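Local coordinates for oxidoreductase, NAD-binding/iron-sulfur cluster-binding protein (Nitratireductor pacificus pht-3B, PDB 6ZXU), which acts as a catabolic reductive dehalogenase, holding a cobalamin and two [4Fe-4S] clusters in a single chain, at residues P282-R287 / N379-K384; G286-E291 / A392-I397; K384-Y389 / G461-H466; I531-Q536 / C595-E600. All blocks are in the same frame, centred on the assembly; numbering follows the deposited sequence.

Contact 1. Residues P282-R287 / N379-K384; sequences PLHMGR and NAEAIK
Glu381 and Lys384, one turn apart on helix 376-390, receive His284 from a short 3-10 turn (283-285) in the loop that leads from helix 274-278 to strand 294-295, a packing of loop on helix at the protein surface. Along the helix, Glu381 comes first. Its carbonyl O lies 3.3 Å from His284 CB, so the imidazole starts out close against the helix backbone. From there the two side chains run alongside each other in the same direction. Glu381 CG sits over one face of the imidazole, 4.2 Å from the ring centroid and 13° off the normal, a CH-pi contact. The extended chain carries the carboxylate further over the same ring, stacked on it with the planes 20° apart and OE1 of Glu381 3.8 Å from His284 CE1. His284 CG stands between its own backbone N and carbonyl carbon (chi1 66°), which lays the ring alongside the glutamate. One turn later Lys384 turns its CB toward the loop, but its straight chain then leads away to a salt bridge with Asp528. What it leaves against the 3-10 turn is its aliphatic base, with CB 3.6 Å from His284 O.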
loop_
_atom_site.group_PDB
_atom_site.type_symbol
_atom_site.label_atom_id
_atom_site.label_comp_id
_atom_site.label_asym_id
_atom_site.label_seq_id
_atom_site.Cartn_x
_atom_site.Cartn_y
_atom_site.Cartn_z
ATOM N N PRO A 282 -18.639 -13.338 3.357
ATOM C CA PRO A 282 -18.684 -12.419 4.439
ATOM C C PRO A 282 -17.523 -11.388 4.357
ATOM O O PRO A 282 -16.402 -11.733 3.989
ATOM C CB PRO A 282 -18.510 -13.301 5.678
ATOM C CG PRO A 282 -18.953 -14.638 5.243
ATOM C CD PRO A 282 -18.556 -14.738 3.810
ATOM N N LEU A 283 -17.828 -10.128 4.665
ATOM C CA LEU A 283 -16.873 -9.059 4.545
ATOM C C LEU A 283 -15.625 -9.403 5.398
ATOM O O LEU A 283 -14.484 -9.159 4.986
ATOM C CB LEU A 283 -17.496 -7.741 4.949
ATOM C CG LEU A 283 -16.622 -6.491 4.961
ATOM C CD1 LEU A 283 -16.070 -6.279 3.584
ATOM C CD2 LEU A 283 -17.344 -5.252 5.450
ATOM N N HIS A 284 -15.826 -10.014 6.557
ATOM C CA HIS A 284 -14.687 -10.306 7.405
ATOM C C HIS A 284 -13.702 -11.312 6.866
ATOM O O HIS A 284 -12.590 -11.441 7.390
ATOM C CB HIS A 284 -15.104 -10.745 8.818
ATOM C CG HIS A 284 -15.829 -12.045 8.862
ATOM N ND1 HIS A 284 -15.173 -13.263 8.935
ATOM C CD2 HIS A 284 -17.152 -12.324 8.871
ATOM C CE1 HIS A 284 -16.057 -14.241 8.916
ATOM N NE2 HIS A 284 -17.263 -13.691 8.890
ATOM N N MET A 285 -14.045 -11.982 5.795
ATOM C CA MET A 285 -13.147 -12.968 5.178
ATOM C C MET A 285 -12.175 -12.404 4.135
ATOM O O MET A 285 -11.313 -13.169 3.608
ATOM C CB MET A 285 -13.947 -14.089 4.564
ATOM C CG MET A 285 -14.591 -14.963 5.671
ATOM S SD MET A 285 -15.511 -16.280 4.940
ATOM C CE MET A 285 -14.219 -17.383 4.358
ATOM N N GLY A 286 -12.311 -11.138 3.764
ATOM C CA GLY A 286 -11.415 -10.549 2.803
ATOM C C GLY A 286 -11.728 -11.040 1.406
ATOM O O GLY A 286 -12.538 -11.925 1.205
ATOM N N ARG A 287 -11.019 -10.503 0.442
ATOM C CA ARG A 287 -11.221 -10.855 -0.929
ATOM C C ARG A 287 -10.459 -12.084 -1.339
ATOM O O ARG A 287 -10.909 -12.859 -2.172
ATOM C CB ARG A 287 -10.884 -9.674 -1.823
ATOM C CG ARG A 287 -11.298 -9.921 -3.230
ATOM C CD ARG A 287 -11.387 -8.633 -4.098
ATOM N NE ARG A 287 -10.056 -8.042 -4.236
ATOM C CZ ARG A 287 -9.030 -8.584 -4.938
ATOM N NH1 ARG A 287 -9.115 -9.762 -5.664
ATOM N NH2 ARG A 287 -7.885 -7.906 -4.921
ATOM N N ASN A 379 -15.113 -10.076 18.089
ATOM C CA ASN A 379 -14.304 -8.875 18.063
ATOM C C ASN A 379 -13.264 -8.996 16.901
ATOM O O ASN A 379 -13.070 -8.026 16.206
ATOM C CB ASN A 379 -13.586 -8.610 19.358
ATOM C CG ASN A 379 -14.533 -8.288 20.515
ATOM O OD1 ASN A 379 -15.766 -8.125 20.318
ATOM N ND2 ASN A 379 -13.953 -8.161 21.699
ATOM N N ALA A 380 -12.702 -10.179 16.712
ATOM C CA ALA A 380 -11.805 -10.403 15.603
ATOM C C ALA A 380 -12.467 -10.233 14.266
ATOM O O ALA A 380 -11.963 -9.501 13.430
ATOM C CB ALA A 380 -11.134 -11.719 15.720
ATOM N N GLU A 381 -13.648 -10.763 14.101
ATOM C CA GLU A 381 -14.379 -10.626 12.867
ATOM C C GLU A 381 -14.805 -9.182 12.612
ATOM O O GLU A 381 -14.814 -8.765 11.470
ATOM C CB GLU A 381 -15.659 -11.501 12.883
ATOM C CG GLU A 381 -15.449 -12.986 12.962
ATOM C CD GLU A 381 -16.811 -13.771 12.995
ATOM O OE1 GLU A 381 -16.735 -14.961 12.632
ATOM O OE2 GLU A 381 -17.928 -13.178 13.328
ATOM N N ALA A 382 -15.169 -8.439 13.652
ATOM C CA ALA A 382 -15.532 -7.035 13.526
ATOM C C ALA A 382 -14.343 -6.189 13.057
ATOM O O ALA A 382 -14.473 -5.417 12.179
ATOM C CB ALA A 382 -16.105 -6.458 14.834
ATOM N N ILE A 383 -13.191 -6.410 13.644
ATOM C CA ILE A 383 -11.968 -5.727 13.309
ATOM C C ILE A 383 -11.547 -6.057 11.866
ATOM O O ILE A 383 -11.194 -5.166 11.120
ATOM C CB ILE A 383 -10.873 -6.107 14.338
ATOM C CG1 ILE A 383 -11.082 -5.374 15.673
ATOM C CG2 ILE A 383 -9.479 -5.770 13.818
ATOM C CD1 ILE A 383 -10.921 -3.878 15.609
ATOM N N LYS A 384 -11.627 -7.299 11.470
ATOM C CA LYS A 384 -11.384 -7.663 10.102
ATOM C C LYS A 384 -12.346 -7.004 9.108
ATOM O O LYS A 384 -11.909 -6.383 8.158
ATOM C CB LYS A 384 -11.333 -9.157 9.908
ATOM C CG LYS A 384 -10.230 -9.811 10.680
ATOM C CD LYS A 384 -10.206 -11.308 10.445
ATOM C CE LYS A 384 -9.075 -11.942 11.202
ATOM N NZ LYS A 384 -9.032 -13.373 10.889
#

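Contact 2. Residues G286-E291 / A392-I397; sequences GRYPME and ADFVGI
Tyr288 and Met290 come from a loop that bends through an inverse gamma turn centred on Pro289, and they meet Phe394 at the start of strand 394-399, where Asp393 and Phe394 form a classic beta bulge opposite Leu427. The Tyr288 and Phe394 rings are nearly parallel, planes at 13°, but slid so far apart that they barely overlap, their centroids 5.1 Å apart. The closest approach is Tyr288 CD2 to Phe394 CZ, 3.4 Å, and the tyrosine CB and CG also pack on that end of the phenylalanine. Met290 comes to the edge of the phenylalanine, Met290 CG in the ring plane and 3.7 Å from Phe394 CE2; the bend at chi2 brings its sulfur obliquely to the ring, a Met-aromatic contact with SD 4.9 Å from the centroid. Three waters bridge the polar atoms. Asp393 O accepts from two of them, one taking the N-H of Arg287 and the other that of Tyr288. A third links Asp393 OD1 to Arg287 NE, weakly at the arginine end, while Asp393 OD2 is bonded to Asp429 N. The loop is laid on a bulged edge strand, one of the two outermost of the four-stranded antiparallel sheet whose Ser514 binds cobalamin.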
loop_
_atom_site.group_PDB
_atom_site.type_symbol
_atom_site.label_atom_id
_atom_site.label_comp_id
_atom_site.label_asym_id
_atom_site.label_seq_id
_atom_site.Cartn_x
_atom_site.Cartn_y
_atom_site.Cartn_z
ATOM N N GLY A 286 -12.311 -11.138 3.764
ATOM C CA GLY A 286 -11.415 -10.549 2.803
ATOM C C GLY A 286 -11.728 -11.040 1.406
ATOM O O GLY A 286 -12.538 -11.925 1.205
ATOM N N ARG A 287 -11.019 -10.503 0.442
ATOM C CA ARG A 287 -11.221 -10.855 -0.929
ATOM C C ARG A 287 -10.459 -12.084 -1.339
ATOM O O ARG A 287 -10.909 -12.859 -2.172
ATOM C CB ARG A 287 -10.884 -9.674 -1.823
ATOM C CG ARG A 287 -11.298 -9.921 -3.230
ATOM C CD ARG A 287 -11.387 -8.633 -4.098
ATOM N NE ARG A 287 -10.056 -8.042 -4.236
ATOM C CZ ARG A 287 -9.030 -8.584 -4.938
ATOM N NH1 ARG A 287 -9.115 -9.762 -5.664
ATOM N NH2 ARG A 287 -7.885 -7.906 -4.921
ATOM N N TYR A 288 -9.334 -12.309 -0.723
ATOM C CA TYR A 288 -8.541 -13.444 -1.151
ATOM C C TYR A 288 -8.857 -14.621 -0.220
ATOM O O TYR A 288 -9.064 -14.426 0.983
ATOM C CB TYR A 288 -7.056 -13.116 -1.101
ATOM C CG TYR A 288 -6.605 -12.094 -2.143
ATOM C CD1 TYR A 288 -6.294 -12.473 -3.407
ATOM C CD2 TYR A 288 -6.528 -10.724 -1.822
ATOM C CE1 TYR A 288 -5.917 -11.525 -4.366
ATOM C CE2 TYR A 288 -6.157 -9.789 -2.751
ATOM C CZ TYR A 288 -5.835 -10.200 -4.024
ATOM O OH TYR A 288 -5.412 -9.266 -4.964
ATOM N N PRO A 289 -8.856 -15.837 -0.754
ATOM C CA PRO A 289 -9.221 -17.010 0.018
ATOM C C PRO A 289 -8.158 -17.565 0.998
ATOM O O PRO A 289 -7.706 -18.706 0.895
ATOM C CB PRO A 289 -9.552 -18.023 -1.079
ATOM C CG PRO A 289 -8.654 -17.678 -2.190
ATOM C CD PRO A 289 -8.526 -16.197 -2.148
ATOM N N MET A 290 -7.815 -16.749 1.971
ATOM C CA MET A 290 -6.854 -17.116 2.980
ATOM C C MET A 290 -7.311 -18.294 3.827
ATOM O O MET A 290 -6.510 -18.956 4.424
ATOM C CB MET A 290 -6.574 -15.914 3.894
ATOM C CG MET A 290 -5.674 -14.826 3.298
ATOM S SD MET A 290 -3.979 -15.376 2.810
ATOM C CE MET A 290 -3.175 -15.582 4.379
ATOM N N GLU A 291 -8.622 -18.558 3.885
ATOM C CA GLU A 291 -9.132 -19.725 4.614
ATOM C C GLU A 291 -8.742 -21.038 4.002
ATOM O O GLU A 291 -8.941 -22.039 4.610
ATOM C CB GLU A 291 -10.648 -19.644 4.725
ATOM C CG GLU A 291 -11.422 -19.869 3.439
ATOM C CD GLU A 291 -11.591 -18.645 2.556
ATOM O OE1 GLU A 291 -11.066 -17.517 2.872
ATOM O OE2 GLU A 291 -12.216 -18.843 1.490
ATOM N N ALA A 392 -8.296 -2.199 3.428
ATOM C CA ALA A 392 -7.176 -3.144 3.539
ATOM C C ALA A 392 -7.305 -4.281 2.541
ATOM O O ALA A 392 -8.395 -4.687 2.192
ATOM C CB ALA A 392 -7.090 -3.677 4.970
ATOM N N ASP A 393 -6.189 -4.815 2.064
ATOM C CA ASP A 393 -6.159 -6.030 1.269
ATOM C C ASP A 393 -6.113 -7.354 2.070
ATOM O O ASP A 393 -6.706 -8.307 1.675
ATOM C CB ASP A 393 -5.006 -5.971 0.256
ATOM C CG ASP A 393 -5.224 -4.756 -0.791
ATOM O OD1 ASP A 393 -6.328 -4.718 -1.408
ATOM O OD2 ASP A 393 -4.391 -3.803 -0.873
ATOM N N PHE A 394 -5.449 -7.345 3.218
ATOM C CA PHE A 394 -5.449 -8.434 4.193
ATOM C C PHE A 394 -5.503 -7.873 5.587
ATOM O O PHE A 394 -4.854 -6.855 5.889
ATOM C CB PHE A 394 -4.190 -9.283 4.058
ATOM C CG PHE A 394 -4.047 -10.008 2.752
ATOM C CD1 PHE A 394 -3.568 -9.364 1.632
ATOM C CD2 PHE A 394 -4.489 -11.294 2.607
ATOM C CE1 PHE A 394 -3.499 -9.999 0.402
ATOM C CE2 PHE A 394 -4.410 -11.935 1.368
ATOM C CZ PHE A 394 -3.917 -11.278 0.278
ATOM N N VAL A 395 -6.183 -8.546 6.468
ATOM C CA VAL A 395 -6.206 -8.252 7.891
ATOM C C VAL A 395 -5.947 -9.557 8.692
ATOM O O VAL A 395 -6.512 -10.598 8.387
ATOM C CB VAL A 395 -7.557 -7.659 8.399
ATOM C CG1 VAL A 395 -7.453 -7.252 9.858
ATOM C CG2 VAL A 395 -8.015 -6.481 7.581
ATOM N N GLY A 396 -5.000 -9.478 9.602
ATOM C CA GLY A 396 -4.721 -10.559 10.533
ATOM C C GLY A 396 -4.463 -9.991 11.914
ATOM O O GLY A 396 -4.107 -8.858 12.078
ATOM N N ILE A 397 -4.519 -10.841 12.915
ATOM C CA ILE A 397 -4.394 -10.481 14.290
ATOM C C ILE A 397 -3.508 -11.459 15.032
ATOM O O ILE A 397 -3.620 -12.682 14.818
ATOM C CB ILE A 397 -5.816 -10.488 14.986
ATOM C CG1 ILE A 397 -6.777 -9.582 14.209
ATOM C CG2 ILE A 397 -5.664 -10.017 16.434
ATOM C CD1 ILE A 397 -8.216 -9.772 14.547
HETATM O O HOH W 1 -9.286 -8.092 0.401
HETATM O O HOH W 2 -8.434 -6.590 -1.837
HETATM O O HOH W 3 -8.154 -10.880 1.460
#

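Contact 3. Residues K384-Y389 / G461-H466; sequences KALGYY and GVMAAH
Leu386 and Met463 reach toward each other from facing helices, the leucine methyl meeting the methionine's CG methylene. The leucine swings CG away from its backbone N (chi1 -178°), which extends the isobutyl group across the gap until CD2 lies 3.8 Å from Met463 CG; Leu386 CG itself is hardly farther from the same methylene. Met463 runs straight as far as its sulfur and then bends at chi3 (78°), so that the thioether passes the leucine and ends on the neighbouring Gly387. There SD is 3.7 Å from Gly387 CA and the terminal methyl CE 3.6 Å from Gly387 N, a side chain resting directly on the helix backbone where the glycine has no side chain of its own. Helix 376-390 and helix 445-469 pack here broadly antiparallel, their local axes 10.6 Å apart at closest approach and their directions at 145°. Gly387 and Met463 also form the nearest pair of CA atoms, at 7.4 Å. The interface is buried and apolar, and this part of it lies away from the cofactor sites. Trp163 and Ile164 of helix 161-164 add to the cover of Leu386, and Leu390, on the same helix as Leu386, also packs on Met463. One turn beyond the methionine, His466 holds its ring obliquely to the leucine, its CD2 4.3 Å from Leu386 CD2, while Trp163 meets the same imidazole edge-to-face.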
loop_
_atom_site.group_PDB
_atom_site.type_symbol
_atom_site.label_atom_id
_atom_site.label_comp_id
_atom_site.label_asym_id
_atom_site.label_seq_id
_atom_site.Cartn_x
_atom_site.Cartn_y
_atom_site.Cartn_z
ATOM N N LYS A 384 -11.627 -7.299 11.470
ATOM C CA LYS A 384 -11.384 -7.663 10.102
ATOM C C LYS A 384 -12.346 -7.004 9.108
ATOM O O LYS A 384 -11.909 -6.383 8.158
ATOM C CB LYS A 384 -11.333 -9.157 9.908
ATOM C CG LYS A 384 -10.230 -9.811 10.680
ATOM C CD LYS A 384 -10.206 -11.308 10.445
ATOM C CE LYS A 384 -9.075 -11.942 11.202
ATOM N NZ LYS A 384 -9.032 -13.373 10.889
ATOM N N ALA A 385 -13.627 -7.075 9.365
ATOM C CA ALA A 385 -14.626 -6.424 8.540
ATOM C C ALA A 385 -14.336 -4.914 8.452
ATOM O O ALA A 385 -14.455 -4.312 7.345
ATOM C CB ALA A 385 -16.027 -6.653 9.114
ATOM N N LEU A 386 -13.946 -4.310 9.542
ATOM C CA LEU A 386 -13.638 -2.921 9.591
ATOM C C LEU A 386 -12.458 -2.595 8.712
ATOM O O LEU A 386 -12.517 -1.665 7.868
ATOM C CB LEU A 386 -13.414 -2.478 11.014
ATOM C CG LEU A 386 -13.132 -1.035 11.265
ATOM C CD1 LEU A 386 -14.280 -0.203 10.690
ATOM C CD2 LEU A 386 -12.917 -0.670 12.735
ATOM N N GLY A 387 -11.410 -3.371 8.795
ATOM C CA GLY A 387 -10.229 -3.134 7.915
ATOM C C GLY A 387 -10.577 -3.285 6.436
ATOM O O GLY A 387 -10.167 -2.451 5.649
ATOM N N TYR A 388 -11.396 -4.266 6.068
ATOM C CA TYR A 388 -11.763 -4.483 4.646
ATOM C C TYR A 388 -12.651 -3.366 4.129
ATOM O O TYR A 388 -12.396 -2.787 3.079
ATOM C CB TYR A 388 -12.353 -5.862 4.432
ATOM C CG TYR A 388 -11.345 -6.962 4.695
ATOM C CD1 TYR A 388 -10.144 -7.046 3.950
ATOM C CD2 TYR A 388 -11.571 -7.931 5.626
ATOM C CE1 TYR A 388 -9.227 -8.022 4.203
ATOM C CE2 TYR A 388 -10.642 -8.962 5.867
ATOM C CZ TYR A 388 -9.480 -8.993 5.168
ATOM O OH TYR A 388 -8.536 -9.990 5.372
ATOM N N TYR A 389 -13.547 -2.900 4.983
ATOM C CA TYR A 389 -14.390 -1.761 4.678
ATOM C C TYR A 389 -13.621 -0.515 4.359
ATOM O O TYR A 389 -14.014 0.275 3.495
ATOM C CB TYR A 389 -15.334 -1.478 5.890
ATOM C CG TYR A 389 -16.141 -0.236 5.808
ATOM C CD1 TYR A 389 -17.172 -0.060 4.848
ATOM C CD2 TYR A 389 -15.953 0.771 6.720
ATOM C CE1 TYR A 389 -17.981 1.089 4.844
ATOM C CE2 TYR A 389 -16.771 1.897 6.733
ATOM C CZ TYR A 389 -17.779 2.036 5.769
ATOM O OH TYR A 389 -18.526 3.166 5.814
ATOM N N GLY A 461 -5.096 4.419 11.484
ATOM C CA GLY A 461 -5.390 5.568 12.333
ATOM C C GLY A 461 -6.840 5.595 12.694
ATOM O O GLY A 461 -7.206 5.799 13.839
ATOM N N VAL A 462 -7.699 5.372 11.706
ATOM C CA VAL A 462 -9.154 5.329 11.925
ATOM C C VAL A 462 -9.510 4.168 12.845
ATOM O O VAL A 462 -10.294 4.311 13.782
ATOM C CB VAL A 462 -9.906 5.240 10.575
ATOM C CG1 VAL A 462 -11.324 4.855 10.820
ATOM C CG2 VAL A 462 -9.890 6.571 9.892
ATOM N N MET A 463 -8.946 2.998 12.606
ATOM C CA MET A 463 -9.281 1.805 13.367
ATOM C C MET A 463 -8.859 1.924 14.821
ATOM O O MET A 463 -9.621 1.568 15.718
ATOM C CB MET A 463 -8.684 0.568 12.722
ATOM C CG MET A 463 -9.424 0.203 11.419
ATOM S SD MET A 463 -8.614 -1.141 10.547
ATOM C CE MET A 463 -9.161 -2.553 11.506
ATOM N N ALA A 464 -7.657 2.362 15.067
ATOM C CA ALA A 464 -7.178 2.593 16.406
ATOM C C ALA A 464 -8.023 3.648 17.124
ATOM O O ALA A 464 -8.329 3.496 18.311
ATOM C CB ALA A 464 -5.733 2.986 16.390
ATOM N N ALA A 465 -8.451 4.688 16.416
ATOM C CA ALA A 465 -9.346 5.726 17.021
ATOM C C ALA A 465 -10.655 5.147 17.425
ATOM O O ALA A 465 -11.186 5.472 18.506
ATOM C CB ALA A 465 -9.577 6.877 16.078
ATOM N N HIS A 466 -11.165 4.166 16.679
ATOM C CA HIS A 466 -12.385 3.512 17.052
ATOM C C HIS A 466 -12.244 2.645 18.258
ATOM O O HIS A 466 -13.092 2.620 19.146
ATOM C CB HIS A 466 -13.007 2.709 15.874
ATOM C CG HIS A 466 -14.402 2.239 16.145
ATOM N ND1 HIS A 466 -15.449 3.106 16.406
ATOM C CD2 HIS A 466 -14.921 1.002 16.175
ATOM C CE1 HIS A 466 -16.542 2.411 16.624
ATOM N NE2 HIS A 466 -16.250 1.127 16.495
#

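Contact 4. Residues I531-Q536 / C595-E600; sequences IDFGLQ and CPWNRE. With NA (sodium ion), chain G; SF4 (iron/sulfur cluster), chain D.
The pocket of one [4Fe-4S] cluster is built here, with Trp597 wedged between the cluster and the 531-536 segment, just ahead of cluster ligand Cys539. Cys595 SG binds FE3 of the cluster at 2.2 Å; Cys539, Cys542 and Cys545 are the other cysteines of this site. The indole presents its edge to the inorganic core, with S1 of the cluster in the ring plane and 3.7 Å from Trp597 CD1. Its far end meets Phe533 in a T-shaped stack: the phenylalanine directs an edge at the face of the six-membered ring, planes at 80°, and its CD2 lies 3.7 Å from Trp597 CH2. Phe533 takes a chi1 of 62°, which aims its ring at the tryptophan. Leu535 approaches the indole obliquely, Leu535 CD1 3.5 Å from Trp597 NE1, and its CB also lies over one face of the Phe533 ring, tying the three side chains together. Leu506 touches all of them from strand 505-506. Two local turns shape the backbones. Asp532 OD1 accepts from Gly534 N at 3.1 Å in an Asx turn, with Gly534 at the N-cap of helix 535-540. Cys595 to Asn598 form a type I turn, and the carbonyl oxygens of these two residues bind a sodium ion, Asn598 O at 2.5 Å and Cys595 O, longer, at 3.0 Å, together with three waters. Three closely spaced cysteines plus a remote one followed by proline are typical of a bacterial-ferredoxin-type cluster site, here with Trp597 against the cluster and Phe533 packed behind it.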
loop_
_atom_site.group_PDB
_atom_site.type_symbol
_atom_site.label_atom_id
_atom_site.label_comp_id
_atom_site.label_asym_id
_atom_site.label_seq_id
_atom_site.Cartn_x
_atom_site.Cartn_y
_atom_site.Cartn_z
ATOM N N ILE A 531 1.010 -19.421 8.798
ATOM C CA ILE A 531 0.575 -20.162 7.592
ATOM C C ILE A 531 1.760 -20.955 7.025
ATOM O O ILE A 531 2.922 -20.645 7.292
ATOM C CB ILE A 531 -0.028 -19.259 6.490
ATOM C CG1 ILE A 531 0.962 -18.212 6.121
ATOM C CG2 ILE A 531 -1.392 -18.728 6.945
ATOM C CD1 ILE A 531 0.527 -17.319 4.974
ATOM N N ASP A 532 1.433 -22.035 6.318
ATOM C CA ASP A 532 2.421 -22.871 5.633
ATOM C C ASP A 532 1.934 -23.138 4.206
ATOM O O ASP A 532 0.997 -23.910 4.022
ATOM C CB ASP A 532 2.642 -24.149 6.361
ATOM C CG ASP A 532 3.661 -25.080 5.625
ATOM O OD1 ASP A 532 4.349 -24.726 4.616
ATOM O OD2 ASP A 532 3.812 -26.223 6.047
ATOM N N PHE A 533 2.533 -22.471 3.208
ATOM C CA PHE A 533 2.149 -22.692 1.878
ATOM C C PHE A 533 3.323 -23.212 1.010
ATOM O O PHE A 533 3.312 -23.091 -0.235
ATOM C CB PHE A 533 1.472 -21.496 1.235
ATOM C CG PHE A 533 2.330 -20.242 1.143
ATOM C CD1 PHE A 533 2.441 -19.381 2.224
ATOM C CD2 PHE A 533 2.865 -19.838 -0.055
ATOM C CE1 PHE A 533 3.160 -18.206 2.160
ATOM C CE2 PHE A 533 3.608 -18.654 -0.133
ATOM C CZ PHE A 533 3.771 -17.830 0.963
ATOM N N GLY A 534 4.266 -23.841 1.651
ATOM C CA GLY A 534 5.335 -24.465 0.932
ATOM C C GLY A 534 6.480 -23.517 0.540
ATOM O O GLY A 534 7.319 -23.908 -0.211
ATOM N N LEU A 535 6.516 -22.284 1.052
ATOM C CA LEU A 535 7.480 -21.287 0.554
ATOM C C LEU A 535 8.896 -21.667 0.873
ATOM O O LEU A 535 9.787 -21.340 0.101
ATOM C CB LEU A 535 7.172 -19.879 1.027
ATOM C CG LEU A 535 7.977 -18.779 0.366
ATOM C CD1 LEU A 535 7.603 -18.627 -1.127
ATOM C CD2 LEU A 535 7.785 -17.490 1.080
ATOM N N GLN A 536 9.155 -22.309 1.991
ATOM C CA GLN A 536 10.584 -22.650 2.335
ATOM C C GLN A 536 11.177 -23.505 1.261
ATOM O O GLN A 536 12.224 -23.190 0.690
ATOM C CB GLN A 536 10.727 -23.304 3.714
ATOM C CG GLN A 536 10.175 -22.495 4.859
ATOM C CD GLN A 536 10.631 -21.076 4.809
ATOM O OE1 GLN A 536 11.838 -20.787 4.935
ATOM N NE2 GLN A 536 9.678 -20.127 4.613
ATOM N N CYS A 595 10.029 -11.306 -8.260
ATOM C CA CYS A 595 9.589 -12.527 -7.672
ATOM C C CYS A 595 8.530 -13.255 -8.518
ATOM O O CYS A 595 7.564 -12.656 -8.888
ATOM C CB CYS A 595 9.093 -12.272 -6.228
ATOM S SG CYS A 595 8.720 -13.788 -5.322
ATOM N N PRO A 596 8.692 -14.575 -8.749
ATOM C CA PRO A 596 7.649 -15.319 -9.447
ATOM C C PRO A 596 6.264 -15.217 -8.829
ATOM O O PRO A 596 5.269 -15.269 -9.556
ATOM C CB PRO A 596 8.131 -16.770 -9.396
ATOM C CG PRO A 596 9.587 -16.641 -9.273
ATOM C CD PRO A 596 9.825 -15.435 -8.413
ATOM N N TRP A 597 6.163 -15.048 -7.539
ATOM C CA TRP A 597 4.869 -14.895 -6.852
ATOM C C TRP A 597 4.199 -13.543 -7.072
ATOM O O TRP A 597 3.036 -13.365 -6.694
ATOM C CB TRP A 597 5.014 -15.127 -5.363
ATOM C CG TRP A 597 5.409 -16.552 -4.999
ATOM C CD1 TRP A 597 6.646 -17.028 -4.951
ATOM C CD2 TRP A 597 4.534 -17.612 -4.580
ATOM N NE1 TRP A 597 6.640 -18.324 -4.512
ATOM C CE2 TRP A 597 5.353 -18.734 -4.309
ATOM C CE3 TRP A 597 3.146 -17.729 -4.367
ATOM C CZ2 TRP A 597 4.857 -19.907 -3.827
ATOM C CZ3 TRP A 597 2.649 -18.923 -3.918
ATOM C CH2 TRP A 597 3.499 -20.016 -3.689
ATOM N N ASN A 598 4.919 -12.603 -7.649
ATOM C CA ASN A 598 4.345 -11.368 -8.076
ATOM C C ASN A 598 3.687 -11.595 -9.422
ATOM O O ASN A 598 4.370 -11.625 -10.447
ATOM C CB ASN A 598 5.431 -10.246 -8.082
ATOM C CG ASN A 598 4.886 -8.902 -8.680
ATOM O OD1 ASN A 598 3.750 -8.508 -8.453
ATOM N ND2 ASN A 598 5.657 -8.320 -9.582
ATOM N N ARG A 599 2.381 -11.773 -9.441
ATOM C CA ARG A 599 1.648 -12.131 -10.648
ATOM C C ARG A 599 0.379 -11.369 -10.794
ATOM O O ARG A 599 -0.159 -10.861 -9.823
ATOM C CB ARG A 599 1.145 -13.567 -10.574
ATOM C CG ARG A 599 2.201 -14.556 -10.389
ATOM C CD ARG A 599 1.660 -15.926 -10.685
ATOM N NE ARG A 599 2.792 -16.817 -10.870
ATOM C CZ ARG A 599 3.265 -17.558 -9.890
ATOM N NH1 ARG A 599 2.702 -17.507 -8.709
ATOM N NH2 ARG A 599 4.316 -18.359 -10.124
ATOM N N GLU A 600 -0.145 -11.368 -12.042
ATOM C CA GLU A 600 -1.415 -10.757 -12.321
ATOM C C GLU A 600 -2.567 -11.524 -11.632
ATOM O O GLU A 600 -2.518 -12.743 -11.473
ATOM C CB GLU A 600 -1.652 -10.640 -13.867
ATOM C CG GLU A 600 -2.689 -9.542 -14.185
ATOM C CD GLU A 600 -3.072 -9.428 -15.678
ATOM O OE1 GLU A 600 -2.332 -9.926 -16.537
ATOM O OE2 GLU A 600 -4.136 -8.838 -15.978
HETATM NA NA NA G . 6.551 -12.142 -11.639
HETATM FE FE1 SF4 D . 13.217 -14.727 -4.059
HETATM FE FE2 SF4 D . 12.237 -16.755 -5.730
HETATM FE FE3 SF4 D . 10.516 -14.957 -4.673
HETATM FE FE4 SF4 D . 11.672 -16.760 -2.983
HETATM S S1 SF4 D . 10.292 -17.134 -4.756
HETATM S S2 SF4 D . 11.474 -14.605 -2.651
HETATM S S3 SF4 D . 13.674 -16.865 -3.999
HETATM S S4 SF4 D . 12.240 -14.622 -6.082
HETATM O O HOH W 4 5.567 -14.156 -12.227
HETATM O O HOH W 5 8.674 -12.821 -12.091
HETATM O O HOH W 6 7.092 -9.901 -12.535
#

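How the contacts relate
Contacts 1, 2 and 3 form a connected group, while contact 4 stands apart beside its cluster and meets the group through Met290 packing on Ile531. Contact 1 and contact 3 use helix 376-390, sharing Lys384; contact 2 takes the strand that follows and shares Gly286 and Arg287 with contact 1. Tyr388 binds the group together, its ring packing on Gly286 and its OH probably bonded to Val395 N. Chemistry follows depth: at the surface contact 1 stacks a carboxylate on an imidazole, the partly buried contact 2 mixes aromatic packing with water bridges, and the buried contact 3 is almost wholly apolar. Contact 4, also buried, adds metal coordination to aromatic packing.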